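Local coordinates for thermoresistant glucokinase (Janibacter sp. HTCC2649, PDB 4EUN), which probably phosphorylates D-gluconate at the expense of ATP, as a dimeric P-loop sugar kinase of the gluconokinase type, at residues E92-R97 with V102-T107; V118-E121 with S125-F128; T44-V49 with L55-A60; P85-L90 with S109-T114; H130-G133 with V137-G140. All blocks are in the same frame, centred on the assembly; numbering follows the deposited sequence.

In the fold
Running from the N terminus, contact 3 is the first to close, turning helix 42-53 back onto strand 56-59. Contact 4 then spans the longest loop, from helix 80-99 to the start of helix 113-119, and contact 1 falls within that span, laying the later part of helix 80-99 on strand 104-108. Contact 2 follows in series and returns helix 113-119 to strand 127-132, whose far end enters contact 5 with helix 135-142. None of the loops cross. Contacts 1, 2, 3 and 5 reach one parallel sheet; contacts 1 and 3 meet through neighbouring strands, where Arg97 NE and Glu56 OE1 form a salt bridge, and both touch the second subunit.

Contact 1: residues E92-R97 with V102-T107; sequences EWMDAR and VSTIIT
This is a buried helix-on-strand contact, in which Trp93, Met94 and Arg97 of helix 80-99 cover Thr104 and Ile106 of strand 104-108 and Val102 in the turn before it. The two short axes run nearly antiparallel, at 165° and 10.0 Å. Trp93 holds its CG anti to the backbone N (chi1 -179°), which carries the six-membered ring across to the strand, and CZ3 lies 3.6 Å from Thr104 CG2 and 3.7 Å from Ile106 CG2. Val102, Thr104 and Ile106 point toward the helix while Ser103 and Ile105 between them point away, the alternation of a strand in an alpha/beta layer; the strand lies between 56-59 and 31-35 in the 2-3-1-4-5 parallel sheet of kinase-type P-loop folds. Thr104 divides its roles: CG2 also meets Arg97 CB at 3.7 Å, while OG1, with Met94 CG 3.9 Å away, is hydrogen-bonded to His31. The turn is tied by Val102 N to Arg97 O, 2.9 Å long with 159° at the hydrogen, the donor standing above the carbonyl plane. Arg97 lays its CG over the centre of the Trp93 ring and reaches Glu56 through NE and His64 O of the second subunit through NH1, while Trp93 NE1 bonds Ala62 O of that subunit.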
# COMPACT_ATOMS: atom_id res chain seq x y z
N GLU A 92 3.87 16.56 -2.36
CA GLU A 92 2.61 17.29 -2.23
C GLU A 92 1.59 16.48 -1.44
O GLU A 92 0.87 17.05 -0.62
CB GLU A 92 2.06 17.66 -3.61
CG GLU A 92 2.89 18.73 -4.32
CD GLU A 92 2.54 18.89 -5.79
OE1 GLU A 92 1.53 18.29 -6.23
OE2 GLU A 92 3.26 19.61 -6.50
N TRP A 93 1.53 15.18 -1.68
CA TRP A 93 0.58 14.31 -0.96
C TRP A 93 0.90 14.33 0.53
O TRP A 93 0.00 14.50 1.35
CB TRP A 93 0.64 12.90 -1.53
CG TRP A 93 -0.30 11.91 -0.89
CD1 TRP A 93 -1.59 11.63 -1.27
CD2 TRP A 93 -0.00 11.01 0.19
NE1 TRP A 93 -2.11 10.64 -0.48
CE2 TRP A 93 -1.16 10.24 0.43
CE3 TRP A 93 1.13 10.80 0.98
CZ2 TRP A 93 -1.22 9.26 1.43
CZ3 TRP A 93 1.08 9.83 1.98
CH2 TRP A 93 -0.10 9.07 2.20
N MET A 94 2.18 14.18 0.88
CA MET A 94 2.59 14.25 2.28
C MET A 94 2.31 15.61 2.92
O MET A 94 1.89 15.68 4.08
CB MET A 94 4.07 13.90 2.44
CG MET A 94 4.39 12.43 2.22
SD MET A 94 6.10 12.05 2.68
CE MET A 94 7.00 12.58 1.21
N ASP A 95 2.55 16.69 2.18
CA ASP A 95 2.32 18.04 2.69
C ASP A 95 0.84 18.27 2.97
O ASP A 95 0.48 18.85 4.00
CB ASP A 95 2.82 19.07 1.66
CG ASP A 95 2.90 20.48 2.22
OD1 ASP A 95 2.96 20.66 3.46
OD2 ASP A 95 2.94 21.41 1.40
N ALA A 96 -0.02 17.77 2.08
CA ALA A 96 -1.46 17.98 2.26
C ALA A 96 -1.99 17.14 3.41
O ALA A 96 -2.90 17.58 4.13
CB ALA A 96 -2.19 17.67 0.98
N ARG A 97 -1.45 15.93 3.57
CA ARG A 97 -1.80 15.09 4.72
C ARG A 97 -1.39 15.80 6.01
O ARG A 97 -2.18 15.93 6.95
CB ARG A 97 -1.13 13.71 4.63
CG ARG A 97 -1.67 12.78 3.52
CD ARG A 97 -3.14 12.58 3.69
NE ARG A 97 -3.72 11.33 3.19
CZ ARG A 97 -4.47 11.25 2.10
NH1 ARG A 97 -4.69 12.33 1.35
NH2 ARG A 97 -5.03 10.10 1.76
N VAL A 102 -2.59 14.57 9.46
CA VAL A 102 -2.43 13.14 9.20
C VAL A 102 -0.95 12.77 9.01
O VAL A 102 -0.25 13.36 8.18
CB VAL A 102 -3.21 12.71 7.94
CG1 VAL A 102 -3.08 11.22 7.70
CG2 VAL A 102 -4.68 13.09 8.04
N SER A 103 -0.47 11.80 9.79
CA SER A 103 0.89 11.30 9.69
C SER A 103 0.92 10.13 8.71
O SER A 103 -0.06 9.39 8.59
CB SER A 103 1.40 10.85 11.05
OG SER A 103 1.56 11.96 11.92
N THR A 104 2.05 9.95 8.03
CA THR A 104 2.12 9.02 6.90
C THR A 104 3.39 8.16 6.90
O THR A 104 4.41 8.55 7.45
CB THR A 104 2.08 9.77 5.55
OG1 THR A 104 3.25 10.59 5.42
CG2 THR A 104 0.82 10.66 5.45
N ILE A 105 3.29 6.99 6.27
CA ILE A 105 4.45 6.17 5.94
C ILE A 105 4.26 5.62 4.53
O ILE A 105 3.23 5.03 4.21
CB ILE A 105 4.71 5.05 6.98
CG1 ILE A 105 5.97 4.26 6.63
CG2 ILE A 105 3.49 4.12 7.15
CD1 ILE A 105 6.47 3.41 7.80
N ILE A 106 5.26 5.82 3.68
CA ILE A 106 5.17 5.35 2.30
C ILE A 106 6.36 4.47 1.97
O ILE A 106 7.45 4.66 2.50
CB ILE A 106 5.09 6.52 1.29
CG1 ILE A 106 6.37 7.33 1.26
CG2 ILE A 106 3.89 7.43 1.61
CD1 ILE A 106 6.33 8.47 0.25
N THR A 107 6.15 3.51 1.07
CA THR A 107 7.26 2.72 0.55
C THR A 107 7.72 3.31 -0.76
O THR A 107 6.89 3.61 -1.62
CB THR A 107 6.83 1.28 0.31
OG1 THR A 107 5.61 1.28 -0.45
CG2 THR A 107 6.57 0.57 1.62

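Contact 2: residues V118-E121 with S125-F128; sequences VLRE and SVDF
Leu119 and Arg120 meet Val126 and Phe128 where the chain leaves helix 113-119 and turns into strand 127-132, the closing half of a beta-alpha-beta crossover that began with strand 104-108. Leu119 comes first and meets the strand side at two points: its carbonyl O lies 3.9 Å from Val126 CG2, and, as the apolar pair, its CD1 reaches the Phe128 ring at the edge, close to the ring plane, with 4.0 Å to CE2. Leu90 of helix 80-99 and Leu111 also pack on Leu119, which places it between helices 80-99 and 113-119 and the sheet.

Arg120 follows and carries the largest share of the burial, although its CB does not point at the strand. The aliphatic part lies against Val126, CG standing 4.0 Å from CB of that valine. Beyond CG the chain folds over at chi3 (-68°), bringing NH1 to within 3.4 Å of Phe128 CE1. The approach to the ring is oblique, the guanidinium and ring planes being 71° apart, and so does not amount to a face-on stack. NH2 is engaged by Asp117 and Glu169, two carboxylates that would offset the nearby positive charge of Arg113. No direct hydrogen bond joins the two segments; a water lying in the Phe128 ring plane at its edge accepts from Arg120 NH1 at 2.9 Å and donates to Val126 O at 2.7 Å.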
# COMPACT_ATOMS: atom_id res chain seq x y z
N VAL A 118 13.76 16.44 -2.79
CA VAL A 118 12.44 16.80 -3.30
C VAL A 118 11.32 16.35 -2.36
O VAL A 118 10.39 17.10 -2.08
CB VAL A 118 12.20 16.22 -4.71
CG1 VAL A 118 10.78 16.52 -5.19
CG2 VAL A 118 13.22 16.79 -5.69
N LEU A 119 11.41 15.12 -1.84
CA LEU A 119 10.44 14.64 -0.86
C LEU A 119 10.38 15.59 0.35
O LEU A 119 9.30 15.88 0.87
CB LEU A 119 10.78 13.22 -0.40
CG LEU A 119 10.71 12.14 -1.48
CD1 LEU A 119 11.06 10.77 -0.93
CD2 LEU A 119 9.31 12.10 -2.08
N ARG A 120 11.54 16.08 0.77
CA ARG A 120 11.61 16.97 1.94
C ARG A 120 11.07 18.37 1.67
O ARG A 120 10.90 19.15 2.61
CB ARG A 120 13.03 17.02 2.51
CG ARG A 120 13.39 15.80 3.37
CD ARG A 120 14.78 15.92 4.00
NE ARG A 120 15.83 15.86 2.99
CZ ARG A 120 16.60 14.80 2.76
NH1 ARG A 120 16.46 13.69 3.48
NH2 ARG A 120 17.51 14.84 1.81
N GLU A 121 10.79 18.69 0.41
CA GLU A 121 10.16 19.97 0.08
C GLU A 121 8.68 20.01 0.46
O GLU A 121 8.08 21.08 0.49
CB GLU A 121 10.33 20.30 -1.41
CG GLU A 121 11.77 20.48 -1.87
CD GLU A 121 11.89 20.74 -3.37
OE1 GLU A 121 10.84 20.92 -4.02
OE2 GLU A 121 13.02 20.76 -3.88
N SER A 125 8.89 17.44 7.90
CA SER A 125 10.06 16.58 8.11
C SER A 125 9.83 15.26 7.40
O SER A 125 8.68 14.87 7.16
CB SER A 125 10.30 16.32 9.59
OG SER A 125 9.18 15.66 10.17
N VAL A 126 10.92 14.58 7.04
CA VAL A 126 10.83 13.22 6.51
C VAL A 126 11.93 12.32 7.10
O VAL A 126 13.12 12.65 7.04
CB VAL A 126 10.92 13.16 4.97
CG1 VAL A 126 10.66 11.74 4.48
CG2 VAL A 126 9.92 14.11 4.33
N ASP A 127 11.52 11.20 7.67
CA ASP A 127 12.45 10.24 8.25
C ASP A 127 12.53 9.03 7.35
O ASP A 127 11.51 8.52 6.90
CB ASP A 127 11.98 9.81 9.65
CG ASP A 127 11.87 10.97 10.61
OD1 ASP A 127 12.87 11.71 10.79
OD2 ASP A 127 10.78 11.15 11.19
N PHE A 128 13.75 8.56 7.08
CA PHE A 128 13.92 7.46 6.14
C PHE A 128 14.32 6.18 6.84
O PHE A 128 15.18 6.18 7.71
CB PHE A 128 14.99 7.84 5.10
CG PHE A 128 14.53 8.89 4.14
CD1 PHE A 128 14.62 10.24 4.47
CD2 PHE A 128 13.94 8.52 2.93
CE1 PHE A 128 14.15 11.21 3.59
CE2 PHE A 128 13.48 9.49 2.05
CZ PHE A 128 13.58 10.83 2.38
O HOH W 1 15.55 13.46 6.23

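Contact 3: residues T44-V49 with L55-A60; sequences TIAHGV and LEFAEA
Helix 42-53, whose first residues complete the probable P-loop (Walker A motif), rests here on strand 56-59 and the residue before it through two apolar pairs, Ala46 with Phe57 and Val49 with Leu55. The closer pair is at the phosphate-loop end of the contact: Ala46 CB stands 3.8 Å from Phe57 CE1 and 3.9 Å from CD1, so the methyl meets the CD1-CE1 side of the ring obliquely. Phe57 is brought to this position by a first torsion of 167°, with CG anti to the main-chain N, and its side chain also touches residues of the probable P-loop. A turn later, Val49 CG1 and Leu55 CD2 make a looser approach at 4.4 Å. The absence of any hydrogen bond between the segments, together with a total buried surface of 166 Å², marks a contact made by side-chain packing alone.

Strand 56-59 is the outermost strand on this side of the parallel sheet and runs beside strand 104-108. The helix also reaches strand 104-108: Ala46 touches Thr107 and Val49 touches Ile105. Leu55 and Phe57 point at the helix, whereas Glu56 and Ala58 contact Trp93 of helix 80-99, as expected for an alternating strand packed between helical layers. Helix 42-53 also takes part in the dimer, Thr44 and His47 packing on His47 and Thr44 of the second subunit. A sulfate ion touches this region, and backbone amides of the probable P-loop lie on a sulfate, consistent with a site made for phosphate.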
# COMPACT_ATOMS: atom_id res chain seq x y z
N THR A 44 6.23 -5.04 4.04
CA THR A 44 6.13 -5.68 5.35
C THR A 44 6.58 -4.76 6.49
O THR A 44 5.90 -4.65 7.51
CB THR A 44 6.92 -7.01 5.38
OG1 THR A 44 6.32 -7.94 4.46
CG2 THR A 44 6.90 -7.61 6.77
N ILE A 45 7.71 -4.09 6.31
CA ILE A 45 8.21 -3.15 7.31
C ILE A 45 7.28 -1.96 7.49
O ILE A 45 6.92 -1.61 8.61
CB ILE A 45 9.64 -2.65 6.95
CG1 ILE A 45 10.60 -3.83 6.76
CG2 ILE A 45 10.16 -1.70 8.03
CD1 ILE A 45 10.68 -4.76 7.96
N ALA A 46 6.87 -1.33 6.38
CA ALA A 46 5.99 -0.16 6.45
C ALA A 46 4.66 -0.50 7.10
O ALA A 46 4.13 0.28 7.90
CB ALA A 46 5.77 0.41 5.05
N HIS A 47 4.12 -1.66 6.74
CA HIS A 47 2.85 -2.13 7.27
C HIS A 47 2.98 -2.40 8.77
O HIS A 47 2.10 -2.05 9.55
CB HIS A 47 2.41 -3.40 6.53
CG HIS A 47 1.06 -3.91 6.94
ND1 HIS A 47 0.69 -5.23 6.79
CD2 HIS A 47 -0.02 -3.27 7.46
CE1 HIS A 47 -0.55 -5.38 7.22
NE2 HIS A 47 -1.00 -4.21 7.63
N GLY A 48 4.08 -3.03 9.17
CA GLY A 48 4.32 -3.30 10.57
C GLY A 48 4.45 -2.04 11.41
O GLY A 48 3.96 -1.98 12.54
N VAL A 49 5.13 -1.04 10.86
CA VAL A 49 5.26 0.25 11.54
C VAL A 49 3.91 0.96 11.62
O VAL A 49 3.54 1.50 12.67
CB VAL A 49 6.32 1.16 10.86
CG1 VAL A 49 6.28 2.56 11.44
CG2 VAL A 49 7.71 0.57 11.03
N LEU A 55 0.14 5.53 11.59
CA LEU A 55 0.56 6.24 10.39
C LEU A 55 -0.22 5.71 9.18
O LEU A 55 -0.49 4.51 9.10
CB LEU A 55 2.06 6.06 10.16
CG LEU A 55 3.03 7.08 10.77
CD1 LEU A 55 2.70 7.43 12.19
CD2 LEU A 55 4.45 6.54 10.67
N GLU A 56 -0.58 6.59 8.25
CA GLU A 56 -1.29 6.14 7.05
C GLU A 56 -0.30 5.55 6.06
O GLU A 56 0.62 6.24 5.64
CB GLU A 56 -2.01 7.29 6.34
CG GLU A 56 -2.70 6.81 5.06
CD GLU A 56 -3.43 7.89 4.31
OE1 GLU A 56 -3.46 9.05 4.77
OE2 GLU A 56 -4.00 7.55 3.23
N PHE A 57 -0.54 4.31 5.66
CA PHE A 57 0.36 3.64 4.73
C PHE A 57 -0.04 3.91 3.29
O PHE A 57 -1.22 3.84 2.94
CB PHE A 57 0.34 2.13 5.01
CG PHE A 57 0.97 1.29 3.94
CD1 PHE A 57 2.32 1.44 3.61
CD2 PHE A 57 0.23 0.34 3.27
CE1 PHE A 57 2.88 0.67 2.62
CE2 PHE A 57 0.80 -0.45 2.29
CZ PHE A 57 2.13 -0.28 1.97
N ALA A 58 0.95 4.20 2.44
CA ALA A 58 0.71 4.28 1.00
C ALA A 58 1.90 3.71 0.25
O ALA A 58 3.03 3.77 0.71
CB ALA A 58 0.47 5.71 0.57
N GLU A 59 1.61 3.18 -0.93
CA GLU A 59 2.63 2.61 -1.80
C GLU A 59 2.97 3.65 -2.86
O GLU A 59 2.10 4.04 -3.64
CB GLU A 59 2.04 1.36 -2.45
CG GLU A 59 2.95 0.16 -2.38
CD GLU A 59 4.17 0.34 -3.23
OE1 GLU A 59 5.27 -0.08 -2.81
OE2 GLU A 59 4.04 0.91 -4.34
N ALA A 60 4.22 4.11 -2.88
CA ALA A 60 4.60 5.21 -3.76
C ALA A 60 4.47 4.92 -5.25
O ALA A 60 4.22 5.83 -6.03
CB ALA A 60 6.01 5.72 -3.44

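Contact 4: residues P85-L90 with S109-T114; sequences PWLRSL and SALKRT
Trp86 and Leu87 of helix 80-99 face Ser109 and Leu111, which lie in the loop that carries the chain of this P-loop kinase fold from strand 104-108 into helix 113-119. The apolar contacts centre on one methyl, Leu111 CD2. It is 4.1 Å from Leu87 CD2, the two side chains passing in opposite senses, and 4.4 Å from Trp86 CZ3, which it approaches obliquely. Within the helix Leu90 CD1 lies 3.6 Å above the indole plane, displaced from the ring centre, and thereby covers one face of the ring. The mixed contact is lighter: Trp86 CH2 is 4.1 Å from Ser109 OG, too far for more than van der Waals touch, and just 128 Å² is buried in all.

No hydrogen bond crosses between the segments, but Lys112 NZ pairs with Asp80 at the start of helix 80-99. Trp86 NE1 bonds Ala60 O, which helps to set the indole's orientation, and its ring stacks with that of His64. Arg113, at the start of helix 113-119, forms salt bridges through NH1 with Asp168 and Glu166. In helix 80-99, Trp86 O receives two donors, Leu90 N at 3.0 Å and Ser89 OG at 2.7 Å, the latter tilted 21° from the carbonyl plane.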
# COMPACT_ATOMS: atom_id res chain seq x y z
N PRO A 85 8.38 14.58 -11.58
CA PRO A 85 6.95 14.84 -11.30
C PRO A 85 6.39 13.86 -10.27
O PRO A 85 5.55 14.27 -9.47
CB PRO A 85 6.28 14.64 -12.66
CG PRO A 85 7.36 14.93 -13.66
CD PRO A 85 8.60 14.37 -13.03
N TRP A 86 6.85 12.62 -10.29
CA TRP A 86 6.45 11.60 -9.33
C TRP A 86 6.86 11.98 -7.91
O TRP A 86 6.04 11.95 -6.98
CB TRP A 86 7.07 10.25 -9.74
CG TRP A 86 6.97 9.14 -8.73
CD1 TRP A 86 5.83 8.56 -8.26
CD2 TRP A 86 8.06 8.43 -8.12
NE1 TRP A 86 6.14 7.56 -7.38
CE2 TRP A 86 7.50 7.45 -7.28
CE3 TRP A 86 9.45 8.54 -8.21
CZ2 TRP A 86 8.29 6.59 -6.52
CZ3 TRP A 86 10.24 7.68 -7.45
CH2 TRP A 86 9.65 6.72 -6.62
N LEU A 87 8.12 12.34 -7.73
CA LEU A 87 8.62 12.79 -6.44
C LEU A 87 7.87 14.02 -5.93
O LEU A 87 7.58 14.13 -4.73
CB LEU A 87 10.12 13.08 -6.55
CG LEU A 87 10.93 11.81 -6.82
CD1 LEU A 87 12.29 12.20 -7.35
CD2 LEU A 87 11.10 10.99 -5.55
N ARG A 88 7.57 14.96 -6.82
CA ARG A 88 6.82 16.15 -6.41
C ARG A 88 5.40 15.78 -5.98
O ARG A 88 4.87 16.40 -5.06
CB ARG A 88 6.78 17.22 -7.50
CG ARG A 88 8.06 18.04 -7.60
CD ARG A 88 7.89 19.17 -8.60
NE ARG A 88 7.63 18.67 -9.95
CZ ARG A 88 8.54 18.64 -10.92
NH1 ARG A 88 8.23 18.16 -12.11
NH2 ARG A 88 9.76 19.12 -10.69
N SER A 89 4.79 14.80 -6.63
CA SER A 89 3.43 14.42 -6.23
C SER A 89 3.45 13.74 -4.86
O SER A 89 2.52 13.92 -4.07
CB SER A 89 2.78 13.52 -7.28
OG SER A 89 3.32 12.22 -7.24
N LEU A 90 4.50 12.98 -4.58
CA LEU A 90 4.66 12.36 -3.27
C LEU A 90 4.86 13.43 -2.19
O LEU A 90 4.28 13.34 -1.09
CB LEU A 90 5.85 11.40 -3.26
CG LEU A 90 5.71 10.16 -4.15
CD1 LEU A 90 7.04 9.43 -4.21
CD2 LEU A 90 4.64 9.25 -3.57
N SER A 109 10.87 2.85 -3.97
CA SER A 109 12.03 2.14 -4.52
C SER A 109 13.30 2.98 -4.30
O SER A 109 13.32 3.87 -3.45
CB SER A 109 11.82 1.87 -6.01
OG SER A 109 11.35 3.03 -6.66
N ALA A 110 14.36 2.69 -5.06
CA ALA A 110 15.65 3.34 -4.82
C ALA A 110 15.58 4.85 -5.01
O ALA A 110 14.98 5.34 -5.98
CB ALA A 110 16.70 2.76 -5.73
N LEU A 111 16.19 5.59 -4.10
CA LEU A 111 16.23 7.03 -4.24
C LEU A 111 17.65 7.57 -4.16
O LEU A 111 18.46 7.13 -3.33
CB LEU A 111 15.44 7.68 -3.12
CG LEU A 111 13.98 7.26 -2.97
CD1 LEU A 111 13.43 7.83 -1.68
CD2 LEU A 111 13.19 7.74 -4.16
N LYS A 112 17.93 8.55 -5.01
CA LYS A 112 19.12 9.35 -4.92
C LYS A 112 18.93 10.39 -3.82
O LYS A 112 17.80 10.69 -3.46
CB LYS A 112 19.35 10.08 -6.24
CG LYS A 112 19.61 9.17 -7.42
CD LYS A 112 20.01 10.02 -8.64
CE LYS A 112 20.21 9.17 -9.88
NZ LYS A 112 20.68 10.00 -11.03
N ARG A 113 20.04 10.94 -3.32
CA ARG A 113 19.97 12.06 -2.38
C ARG A 113 19.11 13.21 -2.89
O ARG A 113 18.26 13.72 -2.16
CB ARG A 113 21.38 12.58 -2.09
CG ARG A 113 21.41 13.98 -1.47
CD ARG A 113 20.99 13.90 -0.02
NE ARG A 113 20.62 15.20 0.55
CZ ARG A 113 21.25 15.77 1.56
NH1 ARG A 113 22.29 15.17 2.13
NH2 ARG A 113 20.83 16.94 2.02
N THR A 114 19.32 13.62 -4.14
CA THR A 114 18.50 14.69 -4.74
C THR A 114 17.00 14.36 -4.74
O THR A 114 16.17 15.27 -4.65
CB THR A 114 18.92 15.01 -6.17
OG1 THR A 114 18.90 13.82 -6.96
CG2 THR A 114 20.32 15.62 -6.21

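Contact 5: residues H130-G133 with V137-G140; sequences HLDG and VIKG
Ile138 of helix 135-142 touches Asp132, the last residue of strand 127-132, and Gly133 just after it; the strand is the fourth across the parallel sheet of this P-loop kinase fold, and the helix leads toward the part of the chain that probably forms the lid, as in related kinases. Across the contact the packing is thin. A single methyl, Ile138 CD1, does the touching, 3.7 Å from Gly133 O and 3.9 Å from Asp132 OD1. With CG1 anti to the carbonyl carbon (chi1 -63°), the branch extends toward the strand end. Val137 directs its CB the same way, yet its side chain stops 5.5 Å short, and the helix is exposed to solvent at Lys139. The buried surface is 94 Å², without a hydrogen bond between the segments; Ile138 finds further cover on Leu155.

The strand end is much more tightly organised. Asp132 uses both carboxylate oxygens at once, so that its rotation is restrained from two directions. OD1 accepts from Gly133 N at 2.7 Å, the amide lying on the anti side and 25° out of the carboxylate plane. OD2 accepts a hydrogen bond from His130 NE2 through its anti lone pair, 2.8 Å away with an N-H...O angle of 143°.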
# COMPACT_ATOMS: atom_id res chain seq x y z
N HIS A 130 15.98 2.91 5.55
CA HIS A 130 16.65 2.38 4.36
C HIS A 130 16.83 0.86 4.50
O HIS A 130 17.69 0.39 5.23
CB HIS A 130 17.99 3.08 4.19
CG HIS A 130 18.84 2.53 3.08
ND1 HIS A 130 20.17 2.84 2.96
CD2 HIS A 130 18.54 1.71 2.04
CE1 HIS A 130 20.67 2.22 1.91
NE2 HIS A 130 19.71 1.53 1.33
N LEU A 131 15.97 0.11 3.80
CA LEU A 131 15.97 -1.35 3.88
C LEU A 131 16.87 -1.88 2.78
O LEU A 131 16.64 -1.64 1.59
CB LEU A 131 14.54 -1.87 3.71
CG LEU A 131 14.24 -3.35 3.92
CD1 LEU A 131 14.48 -3.77 5.36
CD2 LEU A 131 12.80 -3.60 3.55
N ASP A 132 17.92 -2.60 3.16
CA ASP A 132 18.89 -3.00 2.17
C ASP A 132 19.74 -4.16 2.64
O ASP A 132 19.69 -4.56 3.81
CB ASP A 132 19.76 -1.80 1.81
CG ASP A 132 20.20 -1.81 0.38
OD1 ASP A 132 20.21 -2.88 -0.25
OD2 ASP A 132 20.54 -0.72 -0.14
N GLY A 133 20.53 -4.70 1.73
CA GLY A 133 21.39 -5.82 2.04
C GLY A 133 22.14 -6.23 0.80
O GLY A 133 22.06 -5.56 -0.23
N VAL A 137 21.41 -11.70 -1.62
CA VAL A 137 20.29 -12.03 -0.73
C VAL A 137 18.99 -11.52 -1.33
O VAL A 137 17.96 -12.20 -1.26
CB VAL A 137 20.48 -11.43 0.68
CG1 VAL A 137 19.25 -11.73 1.56
CG2 VAL A 137 21.74 -11.99 1.32
N ILE A 138 19.04 -10.33 -1.90
CA ILE A 138 17.87 -9.76 -2.57
C ILE A 138 17.43 -10.66 -3.73
O ILE A 138 16.25 -10.98 -3.85
CB ILE A 138 18.14 -8.32 -3.07
CG1 ILE A 138 18.44 -7.41 -1.88
CG2 ILE A 138 16.93 -7.79 -3.86
CD1 ILE A 138 18.98 -6.04 -2.25
N LYS A 139 18.39 -11.07 -4.56
CA LYS A 139 18.10 -11.97 -5.67
C LYS A 139 17.50 -13.29 -5.22
O LYS A 139 16.61 -13.84 -5.87
CB LYS A 139 19.36 -12.22 -6.51
CG LYS A 139 19.75 -11.03 -7.37
CD LYS A 139 20.88 -11.35 -8.35
CE LYS A 139 22.24 -11.25 -7.69
NZ LYS A 139 23.35 -11.06 -8.68
N GLY A 140 17.99 -13.81 -4.09
CA GLY A 140 17.46 -15.05 -3.54
C GLY A 140 16.03 -14.90 -3.06
O GLY A 140 15.23 -15.82 -3.19